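Local coordinates for small ribosomal subunit protein uS8 (Aquifex aeolicus, PDB 3RF2) that probably binds directly to the central domain of 16S rRNA as a primary binding protein and helps coordinate assembly of the platform of the 30S subunit, at residues Gly54-Tyr57 / Glu58-Lys62; Asp5-Ala8 / Asp9-Ala13; Thr150-Glu153 / Ala154-Arg158. All coordinates share one frame; numbering follows the deposited sequence.

Overall arrangement
Nearest the N terminus, interaction 2 opens helix 6-19, which packs against helix 31-43 and strands 113-115 and 161-167. Interaction 1 follows on helix 54-69, after strand 46-51 of the three-stranded antiparallel sheet, and runs into the region 59-93 that is absent from other S8 sequences. Interaction 3 comes last, on helix 151-156, between strands 149-150 and 161-167 of the second sheet. Each contact is a local helical turn or cap, so none closes a long loop and none nests or crosses. Interactions 1 and 3 lie on opposite sides of the chain's centre, their own centres about 37 Å apart; interaction 2 is about 24 Å from both, centre to centre.

Interaction 1 (Gly54-Tyr57 / Glu58-Lys62); sequences GEKY and EEEYK
Tyr57 O receives the shortest backbone hydrogen bond joining 54-57 to 58-62: Tyr61 N reaches it over 3.1 Å with an N-H...O angle of 173°. Glu59 N to Glu55 O and Glu60 N to Lys56 O, at 3.2 and 3.3 Å, repeat the same i to i+4 step. The two tyrosines bonded in this way also meet through their side chains. They lie side by side and point the same way, because in both CG stands anti to the backbone N (chi1 173° in Tyr57 and -167° in Tyr61). Tyr57 OH comes obliquely to the second ring, 3.4 Å from Tyr61 CD1, with Tyr57 CZ behind it at 4.1 Å from the same carbon. Both hydroxyls are hydrogen-bonded to helix 77-85, Tyr57 OH to Leu83 O and Tyr61 OH to Glu84 OE2, so the pair faces that helix. On another flank Lys56 and Glu60 approach without forming a salt bridge, NZ to OE1 being 4.1 Å. Their salt bridges go to the three-stranded sheet instead: Lys56 to Glu50, and the buried Glu60 to Lys95. Glu59 CG lies beside its own backbone N, 3.1 Å from Glu55 O, and the chain runs on extended. This is an alpha-helical turn with i to i+4 tyrosine packing, leading into the subdomain peculiar to this S8.

Interaction 2 (Asp5-Ala8 / Asp9-Ala13); sequences DPIA and DMFSA
Ile7 and Phe11 pack one turn apart at the start of helix 6-19, whose N-cap is Asp5: its OD1 accepts from Ala8 N at 3.0 Å, with the donor well above the carboxylate plane, while OD2 forms a salt bridge with Lys115 of strand 113-115. The close-packed side belongs to the apolar pair. With chi1 at -70°, Ile7 turns CG1 beside its backbone N and leaves CG2 anti to it, directed at the far end of the phenyl ring, 3.8 Å from Phe11 CZ. The ring also spreads beneath the carbonyl of the same isoleucine, Ile7 O standing 3.5 Å above the ring plane over its centre. That oxygen accepts from Phe11 N as well, though the bond is weak at 3.3 Å and 146°. Ile7 continues onto Leu32 and Ile36 of helix 31-43 and onto Ile164, while Phe11 reaches Ile113 and Ala165, so this face wedges between helix and sheet. Met10 N to Pro6 O, at 3.0 Å, is an ordinary helical bond.

The other side is more open and largely polar. Pro6, Asp9 and Ser12 are exposed there, and a sulfate ion, probably from the crystallisation liquor, sits about 3 Å from the side chain of Pro6. On this side Ser12 N donates to Ala8 O with an angle of 164°, and Asp9 N donates to Asp5 O across 3.0 Å.

Interaction 3 (Thr150-Glu153 / Ala154-Arg158); sequences TDHE and ARRMR
Ala154 N, Arg155 N, Arg156 N and Met157 N donate in turn to the carbonyl oxygens of Thr150, Asp151, His152 and Glu153, four successive i to i+4 bonds that span the short helix 151-156. Asp151 and Arg155 lie side by side along it. In a salt bridge, Asp151 OD2 is gripped end-on by both terminal nitrogens, Arg155 NH1 and NH2 each at 3.0 Å, and NH2 takes its anti lone pair. The carboxylate and guanidinium planes stand 86° apart. A chi1 of 53° sets Asp151 CG between its backbone N and carbonyl carbon, from where OD2 is presented to Arg155 while OD1 accepts from Ala140 N. Arg155 also donates from NH2 to Met130 O and makes a cation-pi contact with Tyr132. A leucine in place of Arg155 would probably leave Asp151 OD2 without its charged mate and Met130 O without that donor.

Arg156 bends back, so that its NH1 comes edge-on to Glu153 CG at 3.3 Å, but the carboxylate stays beyond salt-bridge range, Glu153 OE2 being 4.4 Å from Arg156 NH1. Glu153 OE1 accepts from Thr150 N at 3.3 Å, and OE2 forms a salt bridge with Lys42, tying the helix start to helix 31-43. In return Glu153 N donates to Thr150 OG1 at 3.1 Å. Together these two Thr150-Glu153 bonds form a capping box, and with Arg158 at positive phi as the C-prime residue a Schellman motif closes the helix at its other end.

Interaction 1 (Gly54-Tyr57 / Glu58-Lys62)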
loop_
_atom_site.group_PDB
_atom_site.type_symbol
_atom_site.label_atom_id
_atom_site.label_comp_id
_atom_site.label_asym_id
_atom_site.label_seq_id
_atom_site.Cartn_x
_atom_site.Cartn_y
_atom_site.Cartn_z
ATOM N N GLY A 54 -14.840 -2.662 13.288
ATOM C CA GLY A 54 -16.096 -2.291 13.922
ATOM C C GLY A 54 -17.306 -2.206 13.009
ATOM O O GLY A 54 -17.558 -3.111 12.209
ATOM N N GLU A 55 -18.058 -1.111 13.138
ATOM C CA GLU A 55 -19.263 -0.878 12.343
ATOM C C GLU A 55 -18.934 -0.762 10.857
ATOM O O GLU A 55 -19.757 -1.098 9.999
ATOM C CB GLU A 55 -19.974 0.403 12.808
ATOM C CG GLU A 55 -20.507 0.362 14.241
ATOM C CD GLU A 55 -21.757 -0.496 14.377
ATOM O OE1 GLU A 55 -22.570 -0.505 13.432
ATOM O OE2 GLU A 55 -21.927 -1.164 15.418
ATOM N N LYS A 56 -17.732 -0.270 10.558
ATOM C CA LYS A 56 -17.303 -0.090 9.169
ATOM C C LYS A 56 -17.181 -1.399 8.402
ATOM O O LYS A 56 -17.530 -1.465 7.229
ATOM C CB LYS A 56 -15.999 0.707 9.088
ATOM C CG LYS A 56 -16.100 2.017 8.294
ATOM C CD LYS A 56 -16.476 1.798 6.821
ATOM C CE LYS A 56 -16.096 3.019 5.960
ATOM N NZ LYS A 56 -16.381 2.855 4.497
ATOM N N TYR A 57 -16.697 -2.447 9.061
ATOM C CA TYR A 57 -16.599 -3.734 8.388
ATOM C C TYR A 57 -17.968 -4.264 8.001
ATOM O O TYR A 57 -18.155 -4.715 6.872
ATOM C CB TYR A 57 -15.841 -4.777 9.214
ATOM C CG TYR A 57 -15.902 -6.152 8.589
ATOM C CD1 TYR A 57 -15.035 -6.517 7.570
ATOM C CD2 TYR A 57 -16.847 -7.080 9.003
ATOM C CE1 TYR A 57 -15.097 -7.775 6.984
ATOM C CE2 TYR A 57 -16.913 -8.335 8.427
ATOM C CZ TYR A 57 -16.037 -8.675 7.419
ATOM O OH TYR A 57 -16.111 -9.923 6.851
ATOM N N GLU A 58 -18.914 -4.208 8.943
ATOM C CA GLU A 58 -20.301 -4.629 8.713
ATOM C C GLU A 58 -20.884 -3.972 7.471
ATOM O O GLU A 58 -21.325 -4.648 6.532
ATOM C CB GLU A 58 -21.188 -4.232 9.897
ATOM C CG GLU A 58 -20.679 -4.640 11.263
ATOM C CD GLU A 58 -20.772 -6.121 11.495
ATOM O OE1 GLU A 58 -21.426 -6.808 10.682
ATOM O OE2 GLU A 58 -20.189 -6.599 12.487
ATOM N N GLU A 59 -20.917 -2.643 7.498
ATOM C CA GLU A 59 -21.383 -1.861 6.367
ATOM C C GLU A 59 -20.903 -2.482 5.063
ATOM O O GLU A 59 -21.718 -2.848 4.201
ATOM C CB GLU A 59 -20.888 -0.421 6.487
ATOM C CG GLU A 59 -21.395 0.319 7.718
ATOM C CD GLU A 59 -20.998 1.795 7.730
ATOM O OE1 GLU A 59 -20.448 2.289 6.711
ATOM O OE2 GLU A 59 -21.241 2.461 8.764
ATOM N N GLU A 60 -19.578 -2.625 4.950
ATOM C CA GLU A 60 -18.921 -3.072 3.725
ATOM C C GLU A 60 -19.395 -4.427 3.241
ATOM O O GLU A 60 -19.748 -4.614 2.080
ATOM C CB GLU A 60 -17.413 -3.141 3.948
ATOM C CG GLU A 60 -16.616 -3.209 2.675
ATOM C CD GLU A 60 -16.550 -1.868 1.991
ATOM O OE1 GLU A 60 -16.734 -0.846 2.689
ATOM O OE2 GLU A 60 -16.325 -1.834 0.763
ATOM N N TYR A 61 -19.366 -5.391 4.142
ATOM C CA TYR A 61 -19.799 -6.746 3.817
ATOM C C TYR A 61 -21.235 -6.745 3.242
ATOM O O TYR A 61 -21.510 -7.363 2.214
ATOM C CB TYR A 61 -19.701 -7.622 5.064
ATOM C CG TYR A 61 -19.825 -9.089 4.784
ATOM C CD1 TYR A 61 -18.691 -9.881 4.603
ATOM C CD2 TYR A 61 -21.071 -9.691 4.700
ATOM C CE1 TYR A 61 -18.806 -11.237 4.343
ATOM C CE2 TYR A 61 -21.196 -11.048 4.441
ATOM C CZ TYR A 61 -20.065 -11.813 4.265
ATOM O OH TYR A 61 -20.197 -13.159 4.011
ATOM N N LYS A 62 -22.145 -6.030 3.888
ATOM C CA LYS A 62 -23.517 -5.932 3.385
ATOM C C LYS A 62 -23.558 -5.435 1.943
ATOM O O LYS A 62 -24.178 -6.065 1.077
ATOM C CB LYS A 62 -24.340 -5.011 4.273
ATOM C CG LYS A 62 -24.366 -5.447 5.724
ATOM C CD LYS A 62 -25.434 -4.709 6.509
ATOM C CE LYS A 62 -25.122 -3.231 6.621
ATOM N NZ LYS A 62 -26.132 -2.567 7.482
#

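Interaction 2 (Asp5-Ala8 / Asp9-Ala13)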
loop_
_atom_site.group_PDB
_atom_site.type_symbol
_atom_site.label_atom_id
_atom_site.label_comp_id
_atom_site.label_asym_id
_atom_site.label_seq_id
_atom_site.Cartn_x
_atom_site.Cartn_y
_atom_site.Cartn_z
ATOM N N ASP A 5 6.160 -13.135 1.625
ATOM C CA ASP A 5 6.424 -11.729 1.944
ATOM C C ASP A 5 5.129 -10.941 1.761
ATOM O O ASP A 5 4.752 -10.638 0.635
ATOM C CB ASP A 5 7.514 -11.184 1.005
ATOM C CG ASP A 5 7.896 -9.730 1.297
ATOM O OD1 ASP A 5 7.082 -8.966 1.872
ATOM O OD2 ASP A 5 9.026 -9.343 0.920
ATOM N N PRO A 6 4.438 -10.617 2.868
ATOM C CA PRO A 6 3.134 -9.932 2.801
ATOM C C PRO A 6 3.201 -8.556 2.136
ATOM O O PRO A 6 2.366 -8.232 1.288
ATOM C CB PRO A 6 2.740 -9.777 4.275
ATOM C CG PRO A 6 4.039 -9.853 5.027
ATOM C CD PRO A 6 4.855 -10.862 4.258
ATOM N N ILE A 7 4.174 -7.747 2.531
ATOM C CA ILE A 7 4.323 -6.428 1.944
ATOM C C ILE A 7 4.512 -6.527 0.432
ATOM O O ILE A 7 3.945 -5.744 -0.327
ATOM C CB ILE A 7 5.452 -5.650 2.617
ATOM C CG1 ILE A 7 5.021 -5.271 4.034
ATOM C CG2 ILE A 7 5.800 -4.402 1.825
ATOM C CD1 ILE A 7 6.045 -5.595 5.064
ATOM N N ALA A 8 5.273 -7.522 -0.011
ATOM C CA ALA A 8 5.466 -7.739 -1.440
ATOM C C ALA A 8 4.167 -8.174 -2.122
ATOM O O ALA A 8 3.888 -7.786 -3.250
ATOM C CB ALA A 8 6.578 -8.766 -1.685
ATOM N N ASP A 9 3.371 -8.984 -1.439
ATOM C CA ASP A 9 2.143 -9.495 -2.041
ATOM C C ASP A 9 1.069 -8.396 -2.178
ATOM O O ASP A 9 0.246 -8.421 -3.092
ATOM C CB ASP A 9 1.641 -10.721 -1.269
ATOM C CG ASP A 9 2.643 -11.885 -1.302
ATOM O OD1 ASP A 9 3.233 -12.150 -2.376
ATOM O OD2 ASP A 9 2.850 -12.528 -0.249
ATOM N N MET A 10 1.108 -7.424 -1.272
ATOM C CA MET A 10 0.283 -6.227 -1.381
ATOM C C MET A 10 0.643 -5.402 -2.622
ATOM O O MET A 10 -0.242 -4.857 -3.294
ATOM C CB MET A 10 0.431 -5.362 -0.120
ATOM C CG MET A 10 -0.475 -4.138 -0.077
ATOM S SD MET A 10 -0.277 -3.113 1.405
ATOM C CE MET A 10 1.093 -2.050 0.927
ATOM N N PHE A 11 1.938 -5.291 -2.917
ATOM C CA PHE A 11 2.361 -4.465 -4.045
ATOM C C PHE A 11 1.790 -5.063 -5.319
ATOM O O PHE A 11 1.276 -4.339 -6.177
ATOM C CB PHE A 11 3.879 -4.358 -4.129
ATOM C CG PHE A 11 4.485 -3.518 -3.047
ATOM C CD1 PHE A 11 3.701 -2.648 -2.309
ATOM C CD2 PHE A 11 5.846 -3.603 -2.764
ATOM C CE1 PHE A 11 4.255 -1.864 -1.303
ATOM C CE2 PHE A 11 6.409 -2.830 -1.765
ATOM C CZ PHE A 11 5.609 -1.961 -1.029
ATOM N N SER A 12 1.865 -6.389 -5.413
ATOM C CA SER A 12 1.315 -7.145 -6.541
ATOM C C SER A 12 -0.181 -6.912 -6.743
ATOM O O SER A 12 -0.609 -6.529 -7.832
ATOM C CB SER A 12 1.574 -8.646 -6.367
ATOM O OG SER A 12 2.822 -8.996 -6.945
ATOM N N ALA A 13 -0.967 -7.181 -5.704
ATOM C CA ALA A 13 -2.399 -6.890 -5.729
ATOM C C ALA A 13 -2.673 -5.458 -6.228
ATOM O O ALA A 13 -3.501 -5.227 -7.121
ATOM C CB ALA A 13 -2.999 -7.091 -4.339
#

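Interaction 3 (Thr150-Glu153 / Ala154-Arg158)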
loop_
_atom_site.group_PDB
_atom_site.type_symbol
_atom_site.label_atom_id
_atom_site.label_comp_id
_atom_site.label_asym_id
_atom_site.label_seq_id
_atom_site.Cartn_x
_atom_site.Cartn_y
_atom_site.Cartn_z
ATOM N N THR A 150 9.363 8.718 3.711
ATOM C CA THR A 150 10.029 8.794 2.422
ATOM C C THR A 150 11.517 8.981 2.594
ATOM O O THR A 150 12.008 9.246 3.696
ATOM C CB THR A 150 9.475 9.917 1.525
ATOM O OG1 THR A 150 9.704 11.188 2.140
ATOM C CG2 THR A 150 7.993 9.737 1.310
ATOM N N ASP A 151 12.241 8.807 1.497
ATOM C CA ASP A 151 13.664 9.062 1.512
ATOM C C ASP A 151 13.873 10.536 1.803
ATOM O O ASP A 151 14.712 10.902 2.614
ATOM C CB ASP A 151 14.319 8.652 0.189
ATOM C CG ASP A 151 13.622 9.276 -1.023
ATOM O OD1 ASP A 151 12.429 8.986 -1.241
ATOM O OD2 ASP A 151 14.268 10.050 -1.746
ATOM N N HIS A 152 13.077 11.384 1.166
ATOM C CA HIS A 152 13.175 12.815 1.407
ATOM C C HIS A 152 13.085 13.136 2.897
ATOM O O HIS A 152 13.874 13.922 3.423
ATOM C CB HIS A 152 12.108 13.583 0.617
ATOM C CG HIS A 152 12.142 15.062 0.843
ATOM N ND1 HIS A 152 11.465 15.677 1.877
ATOM C CD2 HIS A 152 12.784 16.056 0.179
ATOM C CE1 HIS A 152 11.685 16.978 1.838
ATOM N NE2 HIS A 152 12.485 17.234 0.814
ATOM N N GLU A 153 12.135 12.524 3.589
ATOM C CA GLU A 153 11.973 12.810 5.011
ATOM C C GLU A 153 13.101 12.203 5.841
ATOM O O GLU A 153 13.615 12.843 6.759
ATOM C CB GLU A 153 10.598 12.358 5.505
ATOM C CG GLU A 153 9.468 13.155 4.873
ATOM C CD GLU A 153 8.098 12.545 5.098
ATOM O OE1 GLU A 153 7.988 11.296 5.191
ATOM O OE2 GLU A 153 7.124 13.328 5.177
ATOM N N ALA A 154 13.493 10.975 5.516
ATOM C CA ALA A 154 14.610 10.349 6.215
ATOM C C ALA A 154 15.834 11.255 6.133
ATOM O O ALA A 154 16.501 11.489 7.140
ATOM C CB ALA A 154 14.917 8.973 5.636
ATOM N N ARG A 155 16.118 11.780 4.943
ATOM C CA ARG A 155 17.251 12.691 4.778
ATOM C C ARG A 155 17.089 13.926 5.656
ATOM O O ARG A 155 18.004 14.302 6.393
ATOM C CB ARG A 155 17.449 13.107 3.313
ATOM C CG ARG A 155 18.314 12.145 2.497
ATOM C CD ARG A 155 18.495 12.633 1.069
ATOM N NE ARG A 155 18.372 11.529 0.132
ATOM C CZ ARG A 155 17.275 11.258 -0.568
ATOM N NH1 ARG A 155 16.196 12.030 -0.459
ATOM N NH2 ARG A 155 17.262 10.213 -1.387
ATOM N N ARG A 156 15.919 14.554 5.577
ATOM C CA ARG A 156 15.655 15.766 6.339
ATOM C C ARG A 156 15.873 15.498 7.818
ATOM O O ARG A 156 16.416 16.334 8.540
ATOM C CB ARG A 156 14.229 16.265 6.092
ATOM C CG ARG A 156 13.905 17.581 6.797
ATOM C CD ARG A 156 12.453 18.014 6.594
ATOM N NE ARG A 156 11.539 17.406 7.556
ATOM C CZ ARG A 156 10.606 16.509 7.247
ATOM N NH1 ARG A 156 10.456 16.104 5.990
ATOM N NH2 ARG A 156 9.817 16.021 8.198
ATOM N N MET A 157 15.451 14.320 8.263
ATOM C CA MET A 157 15.577 13.935 9.662
ATOM C C MET A 157 16.955 13.347 9.982
ATOM O O MET A 157 17.198 12.872 11.095
ATOM C CB MET A 157 14.481 12.939 10.035
ATOM C CG MET A 157 13.077 13.526 9.986
ATOM S SD MET A 157 11.832 12.438 10.725
ATOM C CE MET A 157 12.568 12.078 12.317
ATOM N N ARG A 158 17.858 13.387 9.007
ATOM C CA ARG A 158 19.190 12.827 9.191
ATOM C C ARG A 158 19.105 11.411 9.753
ATOM O O ARG A 158 19.692 11.106 10.789
ATOM C CB ARG A 158 20.027 13.716 10.114
ATOM C CG ARG A 158 20.801 14.816 9.395
ATOM C CD ARG A 158 20.495 16.186 9.984
ATOM N NE ARG A 158 20.538 16.168 11.444
ATOM C CZ ARG A 158 19.760 16.912 12.225
ATOM N NH1 ARG A 158 18.869 17.738 11.692
ATOM N NH2 ARG A 158 19.869 16.826 13.542
#